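Local atomic coordinates of protein PTHB1 (Homo sapiens, PDB entry 4YD8), a protein that serves as a subunit of the BBSome, a coat complex thought to sort specific membrane proteins to primary cilia and required for ciliogenesis. Residues S208-V213 and V238-L243; G163-F168 and R177-F182; P185-Y190 and L198-C203; L250-V255 and V264-E269. One frame throughout, in Å; residues are numbered along the deposited sequence.

Contact 1: residues S208-V213 and V238-L243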
loop_
_atom_site.group_PDB
_atom_site.type_symbol
_atom_site.label_atom_id
_atom_site.label_comp_id
_atom_site.label_asym_id
_atom_site.label_seq_id
_atom_site.Cartn_x
_atom_site.Cartn_y
_atom_site.Cartn_z
ATOM N N SER A 208 -13.537 13.212 -4.353
ATOM C CA SER A 208 -14.206 12.012 -3.878
ATOM C C SER A 208 -15.389 11.708 -4.793
ATOM O O SER A 208 -16.239 12.566 -5.011
ATOM C CB SER A 208 -14.684 12.183 -2.436
ATOM O OG SER A 208 -15.345 11.022 -1.956
ATOM N N TYR A 209 -15.431 10.486 -5.312
ATOM C CA TYR A 209 -16.508 10.042 -6.193
ATOM C C TYR A 209 -17.269 8.871 -5.581
ATOM O O TYR A 209 -16.673 7.844 -5.282
ATOM C CB TYR A 209 -15.953 9.605 -7.550
ATOM C CG TYR A 209 -15.277 10.703 -8.321
ATOM C CD1 TYR A 209 -13.919 10.948 -8.168
ATOM C CD2 TYR A 209 -15.999 11.504 -9.205
ATOM C CE1 TYR A 209 -13.287 11.960 -8.870
ATOM C CE2 TYR A 209 -15.373 12.528 -9.915
ATOM C CZ TYR A 209 -14.012 12.747 -9.737
ATOM O OH TYR A 209 -13.362 13.749 -10.427
ATOM N N LYS A 210 -18.579 9.017 -5.419
ATOM C CA LYS A 210 -19.414 7.931 -4.914
ATOM C C LYS A 210 -19.435 6.759 -5.884
ATOM O O LYS A 210 -19.603 6.949 -7.096
ATOM C CB LYS A 210 -20.843 8.416 -4.663
ATOM C CG LYS A 210 -20.964 9.487 -3.593
ATOM C CD LYS A 210 -22.078 9.158 -2.604
ATOM C CE LYS A 210 -21.570 8.311 -1.431
ATOM N NZ LYS A 210 -21.233 6.888 -1.770
ATOM N N TYR A 211 -19.267 5.547 -5.355
ATOM C CA TYR A 211 -19.282 4.351 -6.191
ATOM C C TYR A 211 -20.557 4.215 -7.028
ATOM O O TYR A 211 -20.495 3.903 -8.222
ATOM C CB TYR A 211 -19.121 3.089 -5.343
ATOM C CG TYR A 211 -19.169 1.834 -6.182
ATOM C CD1 TYR A 211 -18.102 1.495 -7.002
ATOM C CD2 TYR A 211 -20.272 0.999 -6.162
ATOM C CE1 TYR A 211 -18.126 0.360 -7.772
ATOM C CE2 TYR A 211 -20.305 -0.152 -6.936
ATOM C CZ TYR A 211 -19.223 -0.462 -7.739
ATOM O OH TYR A 211 -19.233 -1.592 -8.516
ATOM N N GLN A 212 -21.713 4.436 -6.409
ATOM C CA GLN A 212 -22.970 4.253 -7.134
ATOM C C GLN A 212 -23.158 5.319 -8.207
ATOM O O GLN A 212 -23.718 5.039 -9.264
ATOM C CB GLN A 212 -24.164 4.244 -6.178
ATOM C CG GLN A 212 -24.157 3.069 -5.189
ATOM C CD GLN A 212 -24.274 1.697 -5.858
ATOM O OE1 GLN A 212 -24.658 1.582 -7.026
ATOM N NE2 GLN A 212 -23.946 0.650 -5.108
ATOM N N VAL A 213 -22.672 6.530 -7.946
ATOM C CA VAL A 213 -22.700 7.582 -8.953
ATOM C C VAL A 213 -21.832 7.171 -10.138
ATOM O O VAL A 213 -22.231 7.325 -11.288
ATOM C CB VAL A 213 -22.224 8.932 -8.382
ATOM C CG1 VAL A 213 -21.926 9.920 -9.503
ATOM C CG2 VAL A 213 -23.266 9.490 -7.438
ATOM N N VAL A 238 -20.241 13.054 -11.779
ATOM C CA VAL A 238 -20.027 14.255 -10.986
ATOM C C VAL A 238 -19.289 13.937 -9.680
ATOM O O VAL A 238 -19.512 12.908 -9.042
ATOM C CB VAL A 238 -21.364 14.979 -10.684
ATOM C CG1 VAL A 238 -22.260 14.131 -9.797
ATOM C CG2 VAL A 238 -21.113 16.352 -10.067
ATOM N N VAL A 239 -18.382 14.823 -9.304
ATOM C CA VAL A 239 -17.630 14.646 -8.072
ATOM C C VAL A 239 -18.584 14.838 -6.889
ATOM O O VAL A 239 -19.561 15.582 -6.992
ATOM C CB VAL A 239 -16.444 15.633 -8.014
ATOM C CG1 VAL A 239 -16.916 17.029 -7.627
ATOM C CG2 VAL A 239 -15.392 15.144 -7.073
ATOM N N ASP A 240 -18.335 14.140 -5.787
ATOM C CA ASP A 240 -19.153 14.298 -4.587
ATOM C C ASP A 240 -18.689 15.522 -3.798
ATOM O O ASP A 240 -19.483 16.405 -3.451
ATOM C CB ASP A 240 -19.082 13.038 -3.715
ATOM C CG ASP A 240 -20.141 13.019 -2.630
ATOM O OD1 ASP A 240 -21.288 13.413 -2.915
ATOM O OD2 ASP A 240 -19.831 12.602 -1.496
ATOM N N TRP A 241 -17.391 15.573 -3.520
ATOM C CA TRP A 241 -16.792 16.772 -2.958
ATOM C C TRP A 241 -15.357 16.928 -3.450
ATOM O O TRP A 241 -14.751 15.991 -3.951
ATOM C CB TRP A 241 -16.839 16.759 -1.414
ATOM C CG TRP A 241 -16.207 15.562 -0.714
ATOM C CD1 TRP A 241 -16.865 14.504 -0.146
ATOM C CD2 TRP A 241 -14.809 15.339 -0.465
ATOM N NE1 TRP A 241 -15.966 13.635 0.416
ATOM C CE2 TRP A 241 -14.700 14.127 0.244
ATOM C CE3 TRP A 241 -13.642 16.041 -0.785
ATOM C CZ2 TRP A 241 -13.472 13.591 0.629
ATOM C CZ3 TRP A 241 -12.420 15.515 -0.395
ATOM C CH2 TRP A 241 -12.346 14.297 0.308
ATOM N N THR A 242 -14.828 18.136 -3.306
ATOM C CA THR A 242 -13.465 18.409 -3.716
ATOM C C THR A 242 -12.804 19.344 -2.695
ATOM O O THR A 242 -13.483 20.107 -2.006
ATOM C CB THR A 242 -13.431 19.008 -5.150
ATOM O OG1 THR A 242 -12.093 18.999 -5.659
ATOM C CG2 THR A 242 -13.998 20.420 -5.174
ATOM N N LEU A 243 -11.483 19.245 -2.575
ATOM C CA LEU A 243 -10.720 20.091 -1.654
ATOM C C LEU A 243 -9.431 20.510 -2.348
ATOM O O LEU A 243 -8.632 19.665 -2.755
ATOM C CB LEU A 243 -10.401 19.362 -0.336
ATOM C CG LEU A 243 -9.536 20.144 0.665
ATOM C CD1 LEU A 243 -10.319 21.274 1.327
ATOM C CD2 LEU A 243 -8.916 19.233 1.720
HETATM O O HOH W 1 -17.913 10.912 -1.238
HETATM O O HOH W 2 -20.078 11.224 -6.649
#

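Contact 2: residues G163-F168 and R177-F182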
loop_
_atom_site.group_PDB
_atom_site.type_symbol
_atom_site.label_atom_id
_atom_site.label_comp_id
_atom_site.label_asym_id
_atom_site.label_seq_id
_atom_site.Cartn_x
_atom_site.Cartn_y
_atom_site.Cartn_z
ATOM N N GLY A 163 -6.893 8.114 -17.365
ATOM C CA GLY A 163 -7.896 8.562 -16.415
ATOM C C GLY A 163 -9.251 7.888 -16.410
ATOM O O GLY A 163 -10.241 8.485 -15.995
HETATM N N MSE A 164 -9.304 6.648 -16.875
HETATM C CA MSE A 164 -10.513 5.855 -16.726
HETATM C C MSE A 164 -10.400 5.030 -15.461
HETATM O O MSE A 164 -9.360 4.430 -15.219
HETATM C CB MSE A 164 -10.739 4.937 -17.928
HETATM C CG MSE A 164 -11.917 4.012 -17.752
HETATM SE SE MSE A 164 -12.306 2.995 -19.358
HETATM C CE MSE A 164 -13.575 4.233 -20.145
ATOM N N LEU A 165 -11.460 5.028 -14.657
ATOM C CA LEU A 165 -11.565 4.080 -13.549
ATOM C C LEU A 165 -12.250 2.830 -14.071
ATOM O O LEU A 165 -13.379 2.893 -14.569
ATOM C CB LEU A 165 -12.339 4.671 -12.374
ATOM C CG LEU A 165 -11.760 5.925 -11.710
ATOM C CD1 LEU A 165 -12.561 6.230 -10.454
ATOM C CD2 LEU A 165 -10.281 5.746 -11.373
HETATM N N MSE A 166 -11.544 1.708 -13.972
HETATM C CA MSE A 166 -11.988 0.427 -14.490
HETATM C C MSE A 166 -12.260 -0.514 -13.322
HETATM O O MSE A 166 -11.354 -0.853 -12.558
HETATM C CB MSE A 166 -10.933 -0.150 -15.452
HETATM C CG MSE A 166 -10.539 0.830 -16.594
HETATM SE SE MSE A 166 -9.189 0.147 -17.859
HETATM C CE MSE A 166 -7.597 0.278 -16.684
ATOM N N VAL A 167 -13.523 -0.899 -13.175
ATOM C CA VAL A 167 -13.969 -1.660 -12.020
ATOM C C VAL A 167 -14.171 -3.111 -12.403
ATOM O O VAL A 167 -14.834 -3.420 -13.400
ATOM C CB VAL A 167 -15.274 -1.080 -11.435
ATOM C CG1 VAL A 167 -15.802 -1.965 -10.322
ATOM C CG2 VAL A 167 -15.048 0.347 -10.937
ATOM N N PHE A 168 -13.576 -3.994 -11.607
ATOM C CA PHE A 168 -13.662 -5.430 -11.811
ATOM C C PHE A 168 -14.324 -6.094 -10.616
ATOM O O PHE A 168 -13.886 -5.921 -9.481
ATOM C CB PHE A 168 -12.267 -6.026 -12.032
ATOM C CG PHE A 168 -11.597 -5.537 -13.288
ATOM C CD1 PHE A 168 -10.890 -4.343 -13.294
ATOM C CD2 PHE A 168 -11.703 -6.260 -14.465
ATOM C CE1 PHE A 168 -10.294 -3.881 -14.461
ATOM C CE2 PHE A 168 -11.098 -5.813 -15.634
ATOM C CZ PHE A 168 -10.392 -4.620 -15.627
ATOM N N ARG A 177 -15.293 4.220 -16.312
ATOM C CA ARG A 177 -15.728 5.619 -16.351
ATOM C C ARG A 177 -14.535 6.553 -16.421
ATOM O O ARG A 177 -13.591 6.396 -15.657
ATOM C CB ARG A 177 -16.547 5.966 -15.109
ATOM C CG ARG A 177 -17.717 5.040 -14.823
ATOM C CD ARG A 177 -18.868 5.263 -15.791
ATOM N NE ARG A 177 -19.981 4.367 -15.484
ATOM C CZ ARG A 177 -20.367 3.349 -16.248
ATOM N NH1 ARG A 177 -19.745 3.089 -17.394
ATOM N NH2 ARG A 177 -21.392 2.600 -15.869
ATOM N N PHE A 178 -14.573 7.531 -17.326
ATOM C CA PHE A 178 -13.534 8.558 -17.364
ATOM C C PHE A 178 -13.738 9.624 -16.300
ATOM O O PHE A 178 -14.830 10.170 -16.167
ATOM C CB PHE A 178 -13.489 9.251 -18.729
ATOM C CG PHE A 178 -12.916 8.408 -19.826
ATOM C CD1 PHE A 178 -11.582 8.034 -19.806
ATOM C CD2 PHE A 178 -13.703 8.016 -20.897
ATOM C CE1 PHE A 178 -11.047 7.268 -20.817
ATOM C CE2 PHE A 178 -13.175 7.252 -21.917
ATOM C CZ PHE A 178 -11.847 6.877 -21.883
ATOM N N LEU A 179 -12.674 9.926 -15.563
ATOM C CA LEU A 179 -12.646 11.059 -14.632
ATOM C C LEU A 179 -12.670 12.412 -15.331
ATOM O O LEU A 179 -11.903 12.636 -16.260
ATOM C CB LEU A 179 -11.388 11.014 -13.772
ATOM C CG LEU A 179 -11.270 9.835 -12.802
ATOM C CD1 LEU A 179 -9.937 9.892 -12.100
ATOM C CD2 LEU A 179 -12.400 9.896 -11.805
ATOM N N PRO A 180 -13.506 13.338 -14.838
ATOM C CA PRO A 180 -13.444 14.713 -15.334
ATOM C C PRO A 180 -12.317 15.484 -14.637
ATOM O O PRO A 180 -11.825 15.042 -13.580
ATOM C CB PRO A 180 -14.821 15.272 -14.974
ATOM C CG PRO A 180 -15.170 14.550 -13.702
ATOM C CD PRO A 180 -14.556 13.166 -13.816
ATOM N N GLY A 181 -11.900 16.595 -15.238
ATOM C CA GLY A 181 -10.873 17.455 -14.671
ATOM C C GLY A 181 -9.542 16.740 -14.553
ATOM O O GLY A 181 -8.770 16.964 -13.602
ATOM N N PHE A 182 -9.279 15.865 -15.522
ATOM C CA PHE A 182 -8.142 14.950 -15.458
ATOM C C PHE A 182 -6.989 15.425 -16.320
ATOM O O PHE A 182 -7.194 15.828 -17.456
ATOM C CB PHE A 182 -8.565 13.542 -15.904
ATOM C CG PHE A 182 -7.452 12.519 -15.842
ATOM C CD1 PHE A 182 -7.211 11.802 -14.668
ATOM C CD2 PHE A 182 -6.659 12.262 -16.953
ATOM C CE1 PHE A 182 -6.190 10.861 -14.608
ATOM C CE2 PHE A 182 -5.637 11.328 -16.894
ATOM C CZ PHE A 182 -5.404 10.626 -15.720
#

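Contact 3: residues P185-Y190 and L198-C203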
loop_
_atom_site.group_PDB
_atom_site.type_symbol
_atom_site.label_atom_id
_atom_site.label_comp_id
_atom_site.label_asym_id
_atom_site.label_seq_id
_atom_site.Cartn_x
_atom_site.Cartn_y
_atom_site.Cartn_z
ATOM N N PRO A 185 -2.516 11.042 -13.856
ATOM C CA PRO A 185 -3.159 10.215 -12.832
ATOM C C PRO A 185 -2.546 10.410 -11.441
ATOM O O PRO A 185 -1.322 10.368 -11.282
ATOM C CB PRO A 185 -2.936 8.780 -13.338
ATOM C CG PRO A 185 -1.742 8.856 -14.210
ATOM C CD PRO A 185 -1.773 10.239 -14.846
ATOM N N GLY A 186 -3.403 10.632 -10.452
ATOM C CA GLY A 186 -2.954 10.818 -9.082
ATOM C C GLY A 186 -3.090 9.519 -8.304
ATOM O O GLY A 186 -3.506 8.495 -8.845
ATOM N N PRO A 187 -2.760 9.564 -7.008
ATOM C CA PRO A 187 -2.957 8.392 -6.153
ATOM C C PRO A 187 -4.435 8.050 -6.074
ATOM O O PRO A 187 -5.289 8.925 -6.294
ATOM C CB PRO A 187 -2.402 8.836 -4.776
ATOM C CG PRO A 187 -2.369 10.319 -4.822
ATOM C CD PRO A 187 -2.218 10.726 -6.285
ATOM N N LEU A 188 -4.741 6.795 -5.763
ATOM C CA LEU A 188 -6.117 6.326 -5.770
ATOM C C LEU A 188 -6.412 5.485 -4.529
ATOM O O LEU A 188 -5.619 4.619 -4.173
ATOM C CB LEU A 188 -6.377 5.500 -7.031
ATOM C CG LEU A 188 -7.768 4.881 -7.195
ATOM C CD1 LEU A 188 -8.816 5.946 -7.545
ATOM C CD2 LEU A 188 -7.745 3.792 -8.273
ATOM N N ALA A 189 -7.545 5.732 -3.883
ATOM C CA ALA A 189 -7.920 4.939 -2.707
ATOM C C ALA A 189 -9.432 4.798 -2.611
ATOM O O ALA A 189 -10.184 5.638 -3.105
ATOM C CB ALA A 189 -7.343 5.571 -1.413
ATOM N N TYR A 190 -9.868 3.700 -2.006
ATOM C CA TYR A 190 -11.283 3.460 -1.756
ATOM C C TYR A 190 -11.614 3.675 -0.283
ATOM O O TYR A 190 -10.910 3.176 0.606
ATOM C CB TYR A 190 -11.681 2.031 -2.175
ATOM C CG TYR A 190 -13.097 1.668 -1.762
ATOM C CD1 TYR A 190 -14.194 2.263 -2.379
ATOM C CD2 TYR A 190 -13.336 0.747 -0.746
ATOM C CE1 TYR A 190 -15.493 1.948 -2.005
ATOM C CE2 TYR A 190 -14.633 0.422 -0.371
ATOM C CZ TYR A 190 -15.708 1.029 -1.004
ATOM O OH TYR A 190 -17.003 0.727 -0.633
ATOM N N LEU A 198 -11.255 7.999 -3.867
ATOM C CA LEU A 198 -10.570 9.272 -3.659
ATOM C C LEU A 198 -9.343 9.353 -4.552
ATOM O O LEU A 198 -8.612 8.373 -4.722
ATOM C CB LEU A 198 -10.175 9.437 -2.174
ATOM C CG LEU A 198 -11.381 9.873 -1.331
ATOM C CD1 LEU A 198 -12.336 8.721 -1.001
ATOM C CD2 LEU A 198 -10.943 10.561 -0.091
ATOM N N THR A 199 -9.123 10.517 -5.146
ATOM C CA THR A 199 -7.894 10.731 -5.873
ATOM C C THR A 199 -7.472 12.188 -5.715
ATOM O O THR A 199 -8.164 12.965 -5.055
ATOM C CB THR A 199 -8.037 10.353 -7.364
ATOM O OG1 THR A 199 -6.747 10.373 -7.989
ATOM C CG2 THR A 199 -8.993 11.322 -8.099
ATOM N N VAL A 200 -6.307 12.536 -6.251
ATOM C CA VAL A 200 -5.894 13.938 -6.305
ATOM C C VAL A 200 -5.488 14.283 -7.732
ATOM O O VAL A 200 -4.662 13.593 -8.329
ATOM C CB VAL A 200 -4.729 14.254 -5.373
ATOM C CG1 VAL A 200 -4.562 15.776 -5.240
ATOM C CG2 VAL A 200 -4.935 13.591 -3.988
ATOM N N SER A 201 -6.054 15.357 -8.265
ATOM C CA SER A 201 -5.842 15.710 -9.666
ATOM C C SER A 201 -4.602 16.571 -9.855
ATOM O O SER A 201 -4.014 17.055 -8.889
ATOM C CB SER A 201 -7.056 16.458 -10.225
ATOM O OG SER A 201 -7.175 17.718 -9.587
ATOM N N SER A 202 -4.235 16.805 -11.111
ATOM C CA SER A 202 -3.078 17.641 -11.406
ATOM C C SER A 202 -3.284 19.100 -11.027
ATOM O O SER A 202 -2.315 19.819 -10.791
ATOM C CB SER A 202 -2.715 17.543 -12.890
ATOM O OG SER A 202 -2.283 16.233 -13.196
ATOM N N CYS A 203 -4.529 19.548 -10.949
ATOM C CA CYS A 203 -4.747 20.921 -10.512
ATOM C C CYS A 203 -4.965 20.967 -8.989
ATOM O O CYS A 203 -5.539 21.915 -8.447
ATOM C CB CYS A 203 -5.911 21.571 -11.286
ATOM S SG CYS A 203 -7.504 20.762 -11.103
HETATM O O HOH W 3 -6.322 10.803 -10.708
#

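Contact 4: residues L250-V255 and V264-E269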
loop_
_atom_site.group_PDB
_atom_site.type_symbol
_atom_site.label_atom_id
_atom_site.label_comp_id
_atom_site.label_asym_id
_atom_site.label_seq_id
_atom_site.Cartn_x
_atom_site.Cartn_y
_atom_site.Cartn_z
ATOM N N LEU A 250 1.505 13.010 -3.182
ATOM C CA LEU A 250 2.317 11.812 -3.389
ATOM C C LEU A 250 1.516 10.529 -3.163
ATOM O O LEU A 250 1.709 9.527 -3.857
ATOM C CB LEU A 250 3.531 11.827 -2.451
ATOM C CG LEU A 250 4.593 12.903 -2.690
ATOM C CD1 LEU A 250 5.688 12.820 -1.634
ATOM C CD2 LEU A 250 5.186 12.763 -4.083
ATOM N N ASP A 251 0.629 10.556 -2.178
ATOM C CA ASP A 251 -0.076 9.348 -1.786
ATOM C C ASP A 251 -1.342 9.705 -1.021
ATOM O O ASP A 251 -1.461 10.812 -0.478
ATOM C CB ASP A 251 0.853 8.455 -0.925
ATOM C CG ASP A 251 0.415 6.998 -0.891
ATOM O OD1 ASP A 251 -0.517 6.642 -1.643
ATOM O OD2 ASP A 251 1.025 6.197 -0.132
ATOM N N ILE A 252 -2.286 8.766 -1.002
ATOM C CA ILE A 252 -3.475 8.834 -0.156
ATOM C C ILE A 252 -3.610 7.515 0.582
ATOM O O ILE A 252 -3.382 6.459 0.002
ATOM C CB ILE A 252 -4.776 9.049 -0.951
ATOM C CG1 ILE A 252 -4.724 10.307 -1.787
ATOM C CG2 ILE A 252 -5.995 9.102 -0.019
ATOM C CD1 ILE A 252 -5.777 10.269 -2.889
ATOM N N CYS A 253 -3.996 7.580 1.847
ATOM C CA CYS A 253 -4.200 6.384 2.662
ATOM C C CYS A 253 -5.464 6.584 3.487
ATOM O O CYS A 253 -5.545 7.540 4.256
ATOM C CB CYS A 253 -2.995 6.149 3.583
ATOM S SG CYS A 253 -3.102 4.558 4.511
ATOM N N ILE A 254 -6.452 5.707 3.345
ATOM C CA ILE A 254 -7.668 5.851 4.151
ATOM C C ILE A 254 -7.654 4.846 5.289
ATOM O O ILE A 254 -7.561 3.652 5.045
ATOM C CB ILE A 254 -8.927 5.662 3.313
ATOM C CG1 ILE A 254 -8.955 6.720 2.192
ATOM C CG2 ILE A 254 -10.173 5.772 4.194
ATOM C CD1 ILE A 254 -10.059 6.529 1.219
ATOM N N VAL A 255 -7.754 5.335 6.525
ATOM C CA VAL A 255 -7.667 4.462 7.705
ATOM C C VAL A 255 -8.736 4.771 8.757
ATOM O O VAL A 255 -9.218 5.893 8.867
ATOM C CB VAL A 255 -6.288 4.578 8.406
ATOM C CG1 VAL A 255 -5.153 4.303 7.450
ATOM C CG2 VAL A 255 -6.127 5.949 9.006
ATOM N N VAL A 264 -9.162 10.354 5.928
ATOM C CA VAL A 264 -8.472 10.378 4.652
ATOM C C VAL A 264 -7.118 11.048 4.819
ATOM O O VAL A 264 -7.055 12.248 5.055
ATOM C CB VAL A 264 -9.276 11.153 3.592
ATOM C CG1 VAL A 264 -8.519 11.179 2.285
ATOM C CG2 VAL A 264 -10.661 10.533 3.424
ATOM N N PHE A 265 -6.028 10.298 4.727
ATOM C CA PHE A 265 -4.727 10.954 4.865
ATOM C C PHE A 265 -4.139 11.224 3.499
ATOM O O PHE A 265 -4.177 10.353 2.623
ATOM C CB PHE A 265 -3.778 10.108 5.703
ATOM C CG PHE A 265 -4.117 10.114 7.155
ATOM C CD1 PHE A 265 -5.096 9.274 7.655
ATOM C CD2 PHE A 265 -3.480 10.985 8.015
ATOM C CE1 PHE A 265 -5.411 9.293 9.010
ATOM C CE2 PHE A 265 -3.784 10.993 9.357
ATOM C CZ PHE A 265 -4.758 10.163 9.842
ATOM N N VAL A 266 -3.620 12.442 3.315
ATOM C CA VAL A 266 -2.970 12.816 2.070
ATOM C C VAL A 266 -1.539 13.264 2.331
ATOM O O VAL A 266 -1.279 14.143 3.164
ATOM C CB VAL A 266 -3.735 13.934 1.333
ATOM C CG1 VAL A 266 -3.045 14.237 -0.006
ATOM C CG2 VAL A 266 -5.182 13.493 1.100
ATOM N N LEU A 267 -0.607 12.610 1.650
ATOM C CA LEU A 267 0.785 13.027 1.682
ATOM C C LEU A 267 1.068 13.958 0.514
ATOM O O LEU A 267 1.150 13.506 -0.623
ATOM C CB LEU A 267 1.726 11.830 1.604
ATOM C CG LEU A 267 3.215 12.199 1.734
ATOM C CD1 LEU A 267 3.505 12.774 3.136
ATOM C CD2 LEU A 267 4.112 10.984 1.451
ATOM N N GLY A 268 1.227 15.247 0.795
ATOM C CA GLY A 268 1.555 16.209 -0.243
ATOM C C GLY A 268 3.056 16.401 -0.331
ATOM O O GLY A 268 3.806 15.882 0.495
ATOM N N GLU A 269 3.508 17.143 -1.332
ATOM C CA GLU A 269 4.925 17.447 -1.476
ATOM C C GLU A 269 5.418 18.359 -0.357
ATOM O O GLU A 269 6.602 18.365 -0.030
ATOM C CB GLU A 269 5.203 18.102 -2.839
ATOM C CG GLU A 269 5.000 17.177 -4.030
ATOM C CD GLU A 269 5.362 17.834 -5.353
ATOM O OE1 GLU A 269 5.385 19.082 -5.421
ATOM O OE2 GLU A 269 5.631 17.103 -6.326
#

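Contact 1: residues S208-V213 and V238-L243
The indole of Trp-241 lies flat against Ser-208, whose CB sits over one face of the five-membered ring, 3.5 Å from its centroid. A chi1 of 56° sets CG of Trp-241 between its own backbone N and carbonyl carbon, turning the indole back over the neighbouring strand; at its edge NE1 gives a weak hydrogen bond to Asp-277 O. The Tyr-209 ring meets Val-239 in a second CH-pi contact: CG2 stands over the face, 4.0 Å from the centroid, while the phenol OH is hydrogen-bonded to Glu-207 OE1. Ser-208 is matched by two residues, Asp-240 and Trp-241, which makes a classic beta bulge where the outermost strand, 241-244, joins strand 205-210 in a blade of the seven-bladed propeller. Ser-208 N donates to Trp-241 O (3.1 Å), and Ser-208 O receives Asp-240 N (2.7 Å). In the conformer given here, the Asp-240 carboxylate slants across the Lys-210 chain, CG to CG 3.8 Å, but the ammonium turns away to Thr-194 O. One water joins Asp-240 OD2 (2.6 Å) to Ser-208 OG (2.7 Å); another links Lys-210 N with Val-238 O, close to where Val-213 CG1 packs.

Contact 2: residues G163-F168 and R177-F182
Gly-163 CA presses onto the face of the Phe-182 ring, 3.4 Å from its centroid and displaced toward the rim at CZ. A side chain on Gly-163 would run into this ring at CD2, so the glycine is what allows so close an approach. Trimming Phe-182 to an alanine would probably leave the backbone at Gly-163 without its aromatic cover and open a gap beside Gln-159, on which the ring also packs. The second aromatic contact involves Met-164, present as selenomethionine: its CE lies over one face of the Phe-178 ring, 3.7 Å from the centroid, with SE above the same ring at 4.9 Å. The chain runs extended to SE and then bends, chi3 -91°, which swings the methyl over the ring. Gly-163 O sits at the edge of the Phe-178 ring, while Leu-165 CD1 touches Leu-179 CD2 at 3.9 Å, the two leucines slanting past each other. Three backbone bonds fix this register. Leu-179 N reaches Gly-163 O (2.9 Å) in a nearly straight bond, and Leu-165 and Arg-177 exchange N-H and carbonyl in both directions. Farther out, Ser-160 OG receives Met-164 N, Arg-137 packs on both Met-164 and Phe-178, and the Arg-177 guanidinium is tied to Leu-214 O and Ala-215 O. The Met-164/Phe-178 pair is a Met-aromatic contact on the antiparallel hairpin of strands 164-169 and 172-178, the outer half of a four-stranded propeller blade.

Contact 3: residues P185-Y190 and L198-C203
Gly-186 brings its CA to 3.3 Å from Val-200 O in a C-H...O contact, an approach that a CB would block by colliding with that oxygen. Its N-H goes to a water, which in turn donates to Thr-199 OG1 (2.8 Å), while its carbonyl is held by Gln-159 NE2 and Asn-141 ND2. Pro-187 follows, its ring CG resting on Val-200 CG2 at 4.2 Å. The Pro-187 carbonyl takes the hydroxyl of Thr-199, OG1 to O 2.7 Å, with the donor tilted 29° from the carbonyl plane; OG1 stands opposite the backbone N of its own residue, chi1 -171°, and is thereby carried across to segment 185-190. Leu-188 lays CD1 against Leu-198 O at 3.7 Å, and its CA also approaches that oxygen. Ala-189 then pairs regularly with Leu-198: Ala-189 N donates to Leu-198 O (3.0 Å), and Leu-198 N to Ala-189 O (2.7 Å). These are the first two strands of a propeller blade, 188-191 and 196-200, linked as a hairpin. Proline has no N-H to give, and Val-200 N, buried here, lies 3.8 Å from Pro-187 O and has no partner in the model. Where backbone pairing thus lapses, a threonine hydroxyl and a bound water take over the bonding between the segments.

Contact 4: residues L250-V255 and V264-E269
Val-255 sets its CG2 against the Phe-265 ring, 3.4 Å from CE1, the two side chains roughly perpendicular to each other. They belong to an antiparallel hairpin, strands 249-255 and 263-268, the first two strands of a seven-bladed propeller's blade. With chi1 at -55°, CG1 of Val-255 stands opposite the carbonyl carbon and CG2 falls between the backbone N and that carbon, which turns CG2 toward CE1 of Phe-265. Cys-253 O lies at the edge of the same ring and in its plane, 3.8 Å from CD1. Phe-265 also packs on Phe-294, Pro-296 and Ile-305 of the next blade. A serine in its place would probably leave Val-255 CG2 without its aromatic partner and open a gap toward that blade. On the other face of the sheet, Ile-252 and Val-264 run alongside in the same direction, CG2 to CG1 4.0 Å, and Ile-254 CG1 approaches Val-264 CG2; these aliphatic groups meet Ala-189 and Leu-198 of the preceding blade. The backbones of Cys-253 and Phe-265 bond to each other in both directions, and Leu-267 N donates to Asp-251 O. At the corner of the chain a classic beta bulge sets Leu-250 and Asp-251 together against Leu-267. Leu-250 N donates to Leu-267 O at 2.6 Å, Asp-251 N only weakly to the same oxygen. The Asp-251 carboxylate turns from the partner strand and folds back on its own, OD1 taking a weak bond from Ile-252 N at 2.8 Å.

Along the chain the contacts follow in series, 2, 3, 1 and 4, and sample three successive blades of the N-terminal beta-propeller. Contact 2 lies in the blade that ends with strand 172-178. Contacts 3 and 1 share the next sheet, at its inner and outer ends, centres 12 Å apart, with Leu-198 touching Ser-208 and Trp-241. Contact 4 opens the following blade. Tyr-209 rests on Leu-179 and Pro-180 between contacts 1 and 2, Leu-165 meets Leu-188 between 2 and 3, and Leu-198 meets Val-264 between 3 and 4, whose centres are about 10 Å apart. Contacts 2 and 4, centres about 20 Å apart, do not touch; side-chain packing through the middle blade links them into the propeller.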